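PDB 5ZCG: probable protein phosphatase 2C 50 from Oryza sativa subsp. japonica, which probably removes phosphate from phosphoserine and phosphothreonine residues of proteins, as a magnesium-dependent phosphatase of the PP2C family. Local coordinates for residues Ala1-Gly5 with Ala54-Gly58; Val79-Leu84 with Val106-Cys110; Val263-Gln267 with Tyr299-Leu303. The protein carries 5 engineered substitutions. One frame throughout, in Å; residues are numbered along the deposited sequence.

Contacts 2 and 3 pair the helices that cover the two outer faces of the PP2C beta sandwich, on opposite sides of the chain's centre, their centres about 32 Å apart. Contact 1 lies between the sheets, near the surface, where the start of the chain and strand 3-9 face strand 53-63, mainly through rings. The chemistry follows the place: contact 1 is ring packing around a proline, contact 2 is buried and wholly apolar, and contact 3, partly buried, adds an amide laid on a tyrosine. Contacts 1 and 2 meet where Leu56 CD1 touches Leu80 CD2 at 3.9 Å, so strand 53-63 serves both, Phe57 turned between the sheets and Leu56 toward the helices. Contact 3 touches neither.

Contact 1: Ala1-Gly5 with Ala54-Gly58; sequences APVWG and AHLFG
His55, whose imidazole carries Pro2 on one face, is tied through ND1 by a hydrogen bond from the backbone N of Arg25, which restrains the rotation of the ring. Pro2 CD sits above the centre of that face, 3.7 Å from the ring centroid and 12° off its normal, a CH-pi contact. CB of the same proline lies by the carbon next to the ring root, 3.6 Å from His55 CD2, and also meets the edge of the Phe57 ring, with Pro2 CB to Phe57 CZ at 3.8 Å. The phenyl ring therefore takes Pro2 at its edge, and Trp4 as well. Trp4 and Phe57 form an offset edge-to-face stack: the edge of Phe57 points at the five-membered ring of Trp4, centroids 5.2 Å apart and planes at 61°, and the closest approach is Phe57 CE1 to Trp4 CG at 3.5 Å. With chi1 at 60°, the indole of Trp4 is held between its backbone N and carbonyl carbon, which presents a ring face to the phenylalanine. No hydrogen bond joins segments 1-5 and 54-58. Their strands belong to different sheets of the PP2C sandwich: strand 3-9 is an edge strand paired with 313-319, strand 53-63 runs between 18-28 and 143-151, and Ala22, Ile316 and Val318 from these neighbours complete the packing about Phe57.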
ATOM      1  N   ALA A   1       5.622   7.558  29.429  1.00 68.07           N
ATOM      2  CA  ALA A   1       4.831   6.515  30.074  1.00 65.10           C
ATOM      3  C   ALA A   1       4.831   5.181  29.307  1.00 60.86           C
ATOM      4  O   ALA A   1       5.046   4.137  29.923  1.00 65.69           O
ATOM      5  CB  ALA A   1       3.394   7.002  30.297  1.00 65.07           C
ATOM      6  N   PRO A   2       4.577   5.186  27.991  1.00 52.93           N
ATOM      7  CA  PRO A   2       4.532   3.910  27.264  1.00 46.96           C
ATOM      8  C   PRO A   2       5.893   3.226  27.220  1.00 43.68           C
ATOM      9  O   PRO A   2       6.945   3.867  27.156  1.00 41.72           O
ATOM     10  CB  PRO A   2       4.061   4.310  25.861  1.00 44.81           C
ATOM     11  CG  PRO A   2       4.450   5.722  25.723  1.00 46.44           C
ATOM     12  CD  PRO A   2       4.277   6.316  27.087  1.00 50.74           C
ATOM     13  N   VAL A   3       5.855   1.899  27.266  1.00 39.21           N
ATOM     14  CA  VAL A   3       7.046   1.058  27.330  1.00 37.44           C
ATOM     15  C   VAL A   3       7.116   0.313  26.001  1.00 34.69           C
ATOM     16  O   VAL A   3       6.372  -0.646  25.777  1.00 33.26           O
ATOM     17  CB  VAL A   3       6.990   0.097  28.523  1.00 38.51           C
ATOM     18  CG1 VAL A   3       8.272  -0.697  28.650  1.00 40.80           C
ATOM     19  CG2 VAL A   3       6.698   0.876  29.816  1.00 39.89           C
ATOM     20  N   TRP A   4       7.986   0.754  25.095  1.00 34.23           N
ATOM     21  CA  TRP A   4       7.949   0.208  23.747  1.00 37.27           C
ATOM     22  C   TRP A   4       9.342   0.146  23.142  1.00 34.41           C
ATOM     23  O   TRP A   4      10.256   0.867  23.547  1.00 33.57           O
ATOM     24  CB  TRP A   4       7.046   1.043  22.836  1.00 35.10           C
ATOM     25  CG  TRP A   4       7.501   2.463  22.730  1.00 36.48           C
ATOM     26  CD1 TRP A   4       7.260   3.470  23.621  1.00 43.76           C
ATOM     27  CD2 TRP A   4       8.284   3.036  21.678  1.00 36.48           C
ATOM     28  NE1 TRP A   4       7.843   4.638  23.186  1.00 45.52           N
ATOM     29  CE2 TRP A   4       8.478   4.397  21.994  1.00 41.94           C
ATOM     30  CE3 TRP A   4       8.836   2.532  20.496  1.00 38.82           C
ATOM     31  CZ2 TRP A   4       9.201   5.257  21.173  1.00 44.33           C
ATOM     32  CZ3 TRP A   4       9.560   3.386  19.684  1.00 42.72           C
ATOM     33  CH2 TRP A   4       9.738   4.733  20.027  1.00 46.71           C
ATOM     34  N   GLY A   5       9.468  -0.712  22.140  1.00 36.86           N
ATOM     35  CA  GLY A   5      10.676  -0.789  21.343  1.00 40.04           C
ATOM     36  C   GLY A   5      10.317  -0.961  19.883  1.00 41.25           C
ATOM     37  O   GLY A   5       9.270  -1.515  19.540  1.00 41.51           O
ATOM     38  N   ALA A  54      -3.606   8.972  25.910  1.00 28.11           N
ATOM     39  CA  ALA A  54      -3.401   7.807  25.059  1.00 30.97           C
ATOM     40  C   ALA A  54      -2.175   8.010  24.179  1.00 33.89           C
ATOM     41  O   ALA A  54      -1.828   9.138  23.817  1.00 35.36           O
ATOM     42  CB  ALA A  54      -4.620   7.523  24.173  1.00 25.82           C
ATOM     43  N   HIS A  55      -1.538   6.895  23.819  1.00 33.41           N
ATOM     44  CA  HIS A  55      -0.373   6.863  22.949  1.00 35.80           C
ATOM     45  C   HIS A  55      -0.723   6.127  21.666  1.00 32.48           C
ATOM     46  O   HIS A  55      -1.578   5.240  21.658  1.00 33.07           O
ATOM     47  CB  HIS A  55       0.808   6.172  23.632  1.00 40.14           C
ATOM     48  CG  HIS A  55       0.739   6.202  25.123  1.00 39.73           C
ATOM     49  ND1 HIS A  55       0.855   7.368  25.848  1.00 41.18           N
ATOM     50  CD2 HIS A  55       0.554   5.211  26.026  1.00 40.09           C
ATOM     51  CE1 HIS A  55       0.746   7.095  27.136  1.00 41.70           C
ATOM     52  NE2 HIS A  55       0.565   5.793  27.270  1.00 43.34           N
ATOM     53  N   LEU A  56      -0.058   6.482  20.576  1.00 29.58           N
ATOM     54  CA  LEU A  56      -0.342   5.863  19.289  1.00 31.31           C
ATOM     55  C   LEU A  56       0.897   5.149  18.767  1.00 29.79           C
ATOM     56  O   LEU A  56       1.996   5.711  18.782  1.00 28.48           O
ATOM     57  CB  LEU A  56      -0.836   6.895  18.270  1.00 31.93           C
ATOM     58  CG  LEU A  56      -1.515   6.264  17.048  1.00 37.96           C
ATOM     59  CD1 LEU A  56      -2.848   5.646  17.432  1.00 42.77           C
ATOM     60  CD2 LEU A  56      -1.707   7.270  15.941  1.00 39.45           C
ATOM     61  N   PHE A  57       0.723   3.904  18.331  1.00 30.07           N
ATOM     62  CA  PHE A  57       1.772   3.147  17.660  1.00 28.11           C
ATOM     63  C   PHE A  57       1.276   2.748  16.283  1.00 26.80           C
ATOM     64  O   PHE A  57       0.099   2.427  16.107  1.00 26.83           O
ATOM     65  CB  PHE A  57       2.177   1.905  18.467  1.00 28.34           C
ATOM     66  CG  PHE A  57       2.615   2.223  19.864  1.00 30.60           C
ATOM     67  CD1 PHE A  57       3.928   2.572  20.128  1.00 32.17           C
ATOM     68  CD2 PHE A  57       1.709   2.191  20.912  1.00 30.13           C
ATOM     69  CE1 PHE A  57       4.335   2.874  21.414  1.00 33.12           C
ATOM     70  CE2 PHE A  57       2.109   2.490  22.200  1.00 33.28           C
ATOM     71  CZ  PHE A  57       3.420   2.834  22.453  1.00 33.45           C
ATOM     72  N   GLY A  58       2.160   2.796  15.300  1.00 25.01           N
ATOM     73  CA  GLY A  58       1.738   2.487  13.952  1.00 27.81           C
ATOM     74  C   GLY A  58       2.841   1.915  13.092  1.00 28.71           C
ATOM     75  O   GLY A  58       3.999   2.325  13.200  1.00 27.21           O
TER

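Contact 2: Val79-Leu84 with Val106-Cys110; sequences VLSAAL and VFTKC. Engineered in segment 79-84: Ala82 (natural residue Glu), Ala83 (natural residue Glu).
Phe107 supplies the flat group of this contact, and Leu80 meets its ring obliquely with both methyls. Leu80 CD2 comes nearest, 3.5 Å from Phe107 CE1, while Leu80 CD1 lies 3.9 Å from the same ring carbon, both methyls coming from the same side of the ring plane. The Phe107 side chain also touches Val148, Val157 and Ala159 of the sheet beneath. Leu80 reaches the ring with CG anti to the backbone N (chi1 -175°), an extension that carries the methyls toward helix 106-110 although CB itself does not face it. At the other end of the interface the thiol of Cys110 rests against helix 79-84: its SG is 3.9 Å from Val79 CG1 and an equal distance from Leu80 CB, and it comes to 3.8 Å from Leu80 N, a contact and not a hydrogen bond. The short segments run roughly antiparallel, at 135°, with their axes 9.6 Å apart at the closest. This is the helical layer over one outer face of the PP2C alpha-beta-beta-alpha sandwich, made by helices 67-91 and 99-118; Phe26 of strand 18-28 lies under both Leu80 and Leu84. Val106 fills the remaining part of the interface through a single branch, CG2, which approaches Ala83 CB to 3.8 Å and Leu84 CD2 to 4.2 Å, the leucine and valine side chains lying roughly perpendicular. Ala83 is an engineered residue, glutamate in the natural protein, and in this variant its methyl abuts Val106 directly.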
ATOM      1  N   VAL A  79      -3.944  13.807  12.498  1.00 28.77           N
ATOM      2  CA  VAL A  79      -5.339  13.806  12.070  1.00 27.24           C
ATOM      3  C   VAL A  79      -6.208  13.095  13.098  1.00 29.74           C
ATOM      4  O   VAL A  79      -7.306  13.559  13.431  1.00 27.43           O
ATOM      5  CB  VAL A  79      -5.476  13.181  10.668  1.00 25.76           C
ATOM      6  CG1 VAL A  79      -6.943  13.010  10.293  1.00 27.12           C
ATOM      7  CG2 VAL A  79      -4.770  14.046   9.635  1.00 25.11           C
ATOM      8  N   LEU A  80      -5.720  11.976  13.645  1.00 27.55           N
ATOM      9  CA  LEU A  80      -6.494  11.245  14.639  1.00 27.18           C
ATOM     10  C   LEU A  80      -6.655  12.054  15.921  1.00 28.80           C
ATOM     11  O   LEU A  80      -7.734  12.047  16.524  1.00 29.96           O
ATOM     12  CB  LEU A  80      -5.841   9.905  14.941  1.00 27.18           C
ATOM     13  CG  LEU A  80      -6.649   9.015  15.887  1.00 25.36           C
ATOM     14  CD1 LEU A  80      -7.997   8.682  15.278  1.00 26.04           C
ATOM     15  CD2 LEU A  80      -5.889   7.748  16.200  1.00 25.29           C
ATOM     16  N   SER A  81      -5.601  12.756  16.359  1.00 24.84           N
ATOM     17  CA  SER A  81      -5.716  13.554  17.575  1.00 31.16           C
ATOM     18  C   SER A  81      -6.754  14.655  17.404  1.00 29.61           C
ATOM     19  O   SER A  81      -7.618  14.850  18.270  1.00 32.14           O
ATOM     20  CB  SER A  81      -4.360  14.151  17.941  1.00 31.01           C
ATOM     21  OG  SER A  81      -4.389  14.665  19.259  1.00 33.63           O
ATOM     22  N   ALA A  82      -6.692  15.375  16.275  1.00 31.17           N
ATOM     23  CA  ALA A  82      -7.675  16.428  16.019  1.00 32.45           C
ATOM     24  C   ALA A  82      -9.089  15.861  15.929  1.00 33.80           C
ATOM     25  O   ALA A  82     -10.040  16.453  16.461  1.00 34.43           O
ATOM     26  CB  ALA A  82      -7.318  17.180  14.737  1.00 31.60           C
ATOM     27  N   ALA A  83      -9.251  14.717  15.259  1.00 32.28           N
ATOM     28  CA  ALA A  83     -10.575  14.116  15.125  1.00 31.42           C
ATOM     29  C   ALA A  83     -11.116  13.663  16.474  1.00 35.04           C
ATOM     30  O   ALA A  83     -12.316  13.792  16.740  1.00 35.86           O
ATOM     31  CB  ALA A  83     -10.526  12.941  14.143  1.00 27.73           C
ATOM     32  N   LEU A  84     -10.246  13.149  17.345  1.00 31.36           N
ATOM     33  CA  LEU A  84     -10.687  12.730  18.672  1.00 32.15           C
ATOM     34  C   LEU A  84     -11.117  13.925  19.513  1.00 33.11           C
ATOM     35  O   LEU A  84     -12.113  13.849  20.244  1.00 38.66           O
ATOM     36  CB  LEU A  84      -9.576  11.948  19.374  1.00 33.28           C
ATOM     37  CG  LEU A  84      -9.398  10.507  18.885  1.00 33.80           C
ATOM     38  CD1 LEU A  84      -8.146   9.881  19.476  1.00 27.30           C
ATOM     39  CD2 LEU A  84     -10.629   9.680  19.228  1.00 37.69           C
ATOM     40  N   VAL A 106     -14.685   7.416  13.592  1.00 35.67           N
ATOM     41  CA  VAL A 106     -13.554   8.321  13.757  1.00 34.88           C
ATOM     42  C   VAL A 106     -12.316   7.755  13.063  1.00 31.38           C
ATOM     43  O   VAL A 106     -11.593   8.483  12.367  1.00 30.99           O
ATOM     44  CB  VAL A 106     -13.313   8.634  15.251  1.00 37.06           C
ATOM     45  CG1 VAL A 106     -12.804   7.421  16.018  1.00 40.27           C
ATOM     46  CG2 VAL A 106     -12.345   9.801  15.401  1.00 38.12           C
ATOM     47  N   PHE A 107     -12.097   6.437  13.153  1.00 28.66           N
ATOM     48  CA  PHE A 107     -10.935   5.877  12.463  1.00 29.80           C
ATOM     49  C   PHE A 107     -11.137   5.864  10.948  1.00 30.13           C
ATOM     50  O   PHE A 107     -10.197   6.143  10.189  1.00 29.69           O
ATOM     51  CB  PHE A 107     -10.634   4.475  12.985  1.00 28.77           C
ATOM     52  CG  PHE A 107      -9.685   4.458  14.149  1.00 28.37           C
ATOM     53  CD1 PHE A 107      -8.365   4.853  13.989  1.00 25.88           C
ATOM     54  CD2 PHE A 107     -10.109   4.051  15.396  1.00 26.01           C
ATOM     55  CE1 PHE A 107      -7.495   4.840  15.052  1.00 27.25           C
ATOM     56  CE2 PHE A 107      -9.239   4.039  16.468  1.00 28.90           C
ATOM     57  CZ  PHE A 107      -7.929   4.434  16.294  1.00 26.59           C
ATOM     58  N   THR A 108     -12.355   5.565  10.487  1.00 29.47           N
ATOM     59  CA  THR A 108     -12.636   5.575   9.055  1.00 30.43           C
ATOM     60  C   THR A 108     -12.419   6.963   8.471  1.00 32.35           C
ATOM     61  O   THR A 108     -11.788   7.112   7.416  1.00 32.93           O
ATOM     62  CB  THR A 108     -14.070   5.099   8.806  1.00 33.48           C
ATOM     63  OG1 THR A 108     -14.169   3.702   9.104  1.00 36.02           O
ATOM     64  CG2 THR A 108     -14.479   5.338   7.355  1.00 32.10           C
ATOM     65  N   LYS A 109     -12.929   7.995   9.155  1.00 25.77           N
ATOM     66  CA  LYS A 109     -12.775   9.364   8.680  1.00 26.48           C
ATOM     67  C   LYS A 109     -11.321   9.814   8.727  1.00 25.46           C
ATOM     68  O   LYS A 109     -10.861  10.518   7.824  1.00 23.88           O
ATOM     69  CB  LYS A 109     -13.653  10.310   9.506  1.00 34.44           C
ATOM     70  CG  LYS A 109     -15.049  10.553   8.932  1.00 43.80           C
ATOM     71  CD  LYS A 109     -15.813   9.250   8.740  1.00 53.01           C
ATOM     72  CE  LYS A 109     -16.874   9.363   7.656  1.00 59.14           C
ATOM     73  NZ  LYS A 109     -17.261   8.021   7.133  1.00 61.81           N
ATOM     74  N   CYS A 110     -10.575   9.417   9.765  1.00 30.06           N
ATOM     75  CA  CYS A 110      -9.161   9.780   9.820  1.00 32.04           C
ATOM     76  C   CYS A 110      -8.385   9.153   8.663  1.00 26.38           C
ATOM     77  O   CYS A 110      -7.625   9.837   7.960  1.00 27.21           O
ATOM     78  CB  CYS A 110      -8.570   9.358  11.165  1.00 37.79           C
ATOM     79  SG  CYS A 110      -6.763   9.217  11.184  1.00 37.66           S
TER

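Contact 3: Val263-Gln267 with Tyr299-Leu303; sequences VARRQ and YLMRL
Gln267 lays its side-chain amide almost flat on the ring of Tyr299, the two planes only 18° apart, although the side chains as a whole run roughly perpendicular. The amide lies over the CD2 side of the phenol: Gln267 CD is 3.5 Å from Tyr299 CD2, and Gln267 NE2 stands over the same face, 3.6 Å from Tyr299 CE2. A bend at chi2 (-57°) folds the glutamine so that its flat end lies along the ring, with CG also packed against the tyrosine at its root. Replacing the glutamine with an alanine is likely to strip that ring face of its stacked amide and leave the phenol freer to turn. Val263, one turn earlier on the same helix, also lies crosswise to the tyrosine and comes obliquely from the same side of the ring as the amide, with Val263 CG1 3.5 Å from Tyr299 CD1. The same methyl serves Leu300, whose CD2 is 3.7 Å away; these two side chains run alongside with their ends pointing opposite ways. The other branch, Val263 CG2, turns to Leu303 and meets its CD2 at 4.1 Å, a looser touch. Thus the valine wedges among three side chains of helix 299-303, one methyl shared by two of them. Nearer the sheet, Ala264 CB meets Leu300 CD1 at 4.1 Å, and both residues also rest on the sheet, Ala264 on Cys243 and Ile245, Leu300 on Val315 and Val317. The segment axes approach to 10.8 Å at 137°, a roughly antiparallel pair. Helices 257-274 and 291-306 so packed over strands 241-247 and 313-319 form one outer helical layer of the alpha-beta-beta-alpha sandwich characteristic of PP2C phosphatases.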
ATOM      1  N   VAL A 263       8.288 -15.393  21.433  1.00 34.20           N
ATOM      2  CA  VAL A 263       9.604 -14.765  21.379  1.00 35.60           C
ATOM      3  C   VAL A 263       9.576 -13.405  22.065  1.00 37.21           C
ATOM      4  O   VAL A 263      10.451 -13.089  22.876  1.00 40.29           O
ATOM      5  CB  VAL A 263      10.084 -14.659  19.918  1.00 36.18           C
ATOM      6  CG1 VAL A 263      11.219 -13.658  19.807  1.00 34.61           C
ATOM      7  CG2 VAL A 263      10.533 -16.026  19.404  1.00 41.88           C
ATOM      8  N   ALA A 264       8.560 -12.585  21.773  1.00 37.30           N
ATOM      9  CA  ALA A 264       8.521 -11.237  22.336  1.00 34.86           C
ATOM     10  C   ALA A 264       8.411 -11.275  23.854  1.00 34.07           C
ATOM     11  O   ALA A 264       9.171 -10.596  24.564  1.00 38.87           O
ATOM     12  CB  ALA A 264       7.356 -10.446  21.727  1.00 30.83           C
ATOM     13  N   ARG A 265       7.464 -12.063  24.373  1.00 36.99           N
ATOM     14  CA  ARG A 265       7.268 -12.103  25.820  1.00 41.80           C
ATOM     15  C   ARG A 265       8.494 -12.657  26.541  1.00 43.73           C
ATOM     16  O   ARG A 265       8.944 -12.087  27.555  1.00 41.79           O
ATOM     17  CB  ARG A 265       6.021 -12.928  26.137  1.00 44.56           C
ATOM     18  CG  ARG A 265       5.994 -13.517  27.535  1.00 50.91           C
ATOM     19  CD  ARG A 265       4.822 -14.472  27.713  1.00 57.99           C
ATOM     20  NE  ARG A 265       4.679 -14.881  29.108  1.00 64.25           N
ATOM     21  CZ  ARG A 265       5.396 -15.843  29.680  1.00 66.02           C
ATOM     22  NH1 ARG A 265       6.308 -16.499  28.974  1.00 66.84           N
ATOM     23  NH2 ARG A 265       5.207 -16.151  30.957  1.00 66.15           N
ATOM     24  N   ARG A 266       9.095 -13.718  25.999  1.00 43.85           N
ATOM     25  CA  ARG A 266      10.228 -14.315  26.686  1.00 44.14           C
ATOM     26  C   ARG A 266      11.454 -13.400  26.571  1.00 39.90           C
ATOM     27  O   ARG A 266      12.265 -13.313  27.496  1.00 40.14           O
ATOM     28  CB  ARG A 266      10.518 -15.705  26.138  1.00 50.16           C
ATOM     29  CG  ARG A 266      11.992 -16.086  26.168  1.00 54.65           C
ATOM     30  CD  ARG A 266      12.217 -17.527  25.790  1.00 56.79           C
ATOM     31  NE  ARG A 266      11.713 -17.823  24.453  1.00 61.38           N
ATOM     32  CZ  ARG A 266      12.123 -17.224  23.337  1.00 56.74           C
ATOM     33  NH1 ARG A 266      13.059 -16.282  23.368  1.00 56.30           N
ATOM     34  NH2 ARG A 266      11.587 -17.564  22.179  1.00 52.44           N
ATOM     35  N   GLN A 267      11.593 -12.661  25.458  1.00 38.64           N
ATOM     36  CA  GLN A 267      12.692 -11.703  25.340  1.00 39.54           C
ATOM     37  C   GLN A 267      12.560 -10.590  26.365  1.00 38.96           C
ATOM     38  O   GLN A 267      13.558 -10.174  26.958  1.00 37.91           O
ATOM     39  CB  GLN A 267      12.735 -11.147  23.917  1.00 36.35           C
ATOM     40  CG  GLN A 267      13.505 -12.035  22.955  1.00 38.86           C
ATOM     41  CD  GLN A 267      14.927 -12.295  23.414  1.00 45.96           C
ATOM     42  OE1 GLN A 267      15.703 -11.357  23.610  1.00 50.17           O
ATOM     43  NE2 GLN A 267      15.277 -13.570  23.586  1.00 40.10           N
ATOM     44  N   TYR A 299      15.092  -8.830  18.341  1.00 45.07           N
ATOM     45  CA  TYR A 299      15.101 -10.277  18.167  1.00 41.61           C
ATOM     46  C   TYR A 299      14.095 -10.716  17.110  1.00 37.64           C
ATOM     47  O   TYR A 299      14.396 -11.587  16.293  1.00 36.99           O
ATOM     48  CB  TYR A 299      14.821 -10.962  19.504  1.00 42.15           C
ATOM     49  CG  TYR A 299      15.296 -12.396  19.585  1.00 42.74           C
ATOM     50  CD1 TYR A 299      14.578 -13.419  18.986  1.00 43.57           C
ATOM     51  CD2 TYR A 299      16.459 -12.727  20.272  1.00 43.90           C
ATOM     52  CE1 TYR A 299      14.999 -14.726  19.060  1.00 46.95           C
ATOM     53  CE2 TYR A 299      16.891 -14.036  20.354  1.00 44.82           C
ATOM     54  CZ  TYR A 299      16.155 -15.033  19.742  1.00 48.21           C
ATOM     55  OH  TYR A 299      16.569 -16.341  19.809  1.00 49.17           O
ATOM     56  N   LEU A 300      12.892 -10.129  17.109  1.00 39.09           N
ATOM     57  CA  LEU A 300      11.901 -10.506  16.098  1.00 34.58           C
ATOM     58  C   LEU A 300      12.374 -10.117  14.699  1.00 32.73           C
ATOM     59  O   LEU A 300      12.238 -10.894  13.746  1.00 35.13           O
ATOM     60  CB  LEU A 300      10.548  -9.861  16.409  1.00 32.36           C
ATOM     61  CG  LEU A 300       9.735 -10.592  17.487  1.00 34.63           C
ATOM     62  CD1 LEU A 300       8.485  -9.808  17.875  1.00 33.46           C
ATOM     63  CD2 LEU A 300       9.372 -12.016  17.065  1.00 30.29           C
ATOM     64  N   MET A 301      12.933  -8.910  14.558  1.00 33.68           N
ATOM     65  CA  MET A 301      13.527  -8.485  13.287  1.00 35.93           C
ATOM     66  C   MET A 301      14.585  -9.462  12.798  1.00 37.64           C
ATOM     67  O   MET A 301      14.508  -9.970  11.667  1.00 41.61           O
ATOM     68  CB  MET A 301      14.127  -7.081  13.446  1.00 39.72           C
ATOM     69  CG  MET A 301      14.914  -6.565  12.243  1.00 45.19           C
ATOM     70  SD  MET A 301      15.151  -4.775  12.270  1.00 53.34           S
ATOM     71  CE  MET A 301      16.926  -4.664  12.521  1.00 55.11           C
ATOM     72  N   ARG A 302      15.568  -9.742  13.647  1.00 37.20           N
ATOM     73  CA  ARG A 302      16.653 -10.628  13.258  1.00 44.70           C
ATOM     74  C   ARG A 302      16.152 -12.039  12.975  1.00 43.26           C
ATOM     75  O   ARG A 302      16.666 -12.709  12.070  1.00 46.03           O
ATOM     76  CB  ARG A 302      17.739 -10.640  14.340  1.00 48.15           C
ATOM     77  CG  ARG A 302      18.783  -9.546  14.167  1.00 54.80           C
ATOM     78  CD  ARG A 302      19.149  -8.889  15.488  1.00 60.81           C
ATOM     79  NE  ARG A 302      19.102  -9.824  16.611  1.00 68.42           N
ATOM     80  CZ  ARG A 302      19.236  -9.466  17.886  1.00 70.95           C
ATOM     81  NH1 ARG A 302      19.432  -8.193  18.203  1.00 70.36           N
ATOM     82  NH2 ARG A 302      19.182 -10.382  18.845  1.00 73.06           N
ATOM     83  N   LEU A 303      15.138 -12.492  13.713  1.00 44.19           N
ATOM     84  CA  LEU A 303      14.521 -13.785  13.450  1.00 43.65           C
ATOM     85  C   LEU A 303      13.929 -13.830  12.051  1.00 45.28           C
ATOM     86  O   LEU A 303      14.171 -14.778  11.293  1.00 45.17           O
ATOM     87  CB  LEU A 303      13.425 -14.053  14.485  1.00 43.13           C
ATOM     88  CG  LEU A 303      12.584 -15.313  14.294  1.00 39.45           C
ATOM     89  CD1 LEU A 303      13.489 -16.536  14.103  1.00 44.43           C
ATOM     90  CD2 LEU A 303      11.640 -15.506  15.468  1.00 35.39           C
TER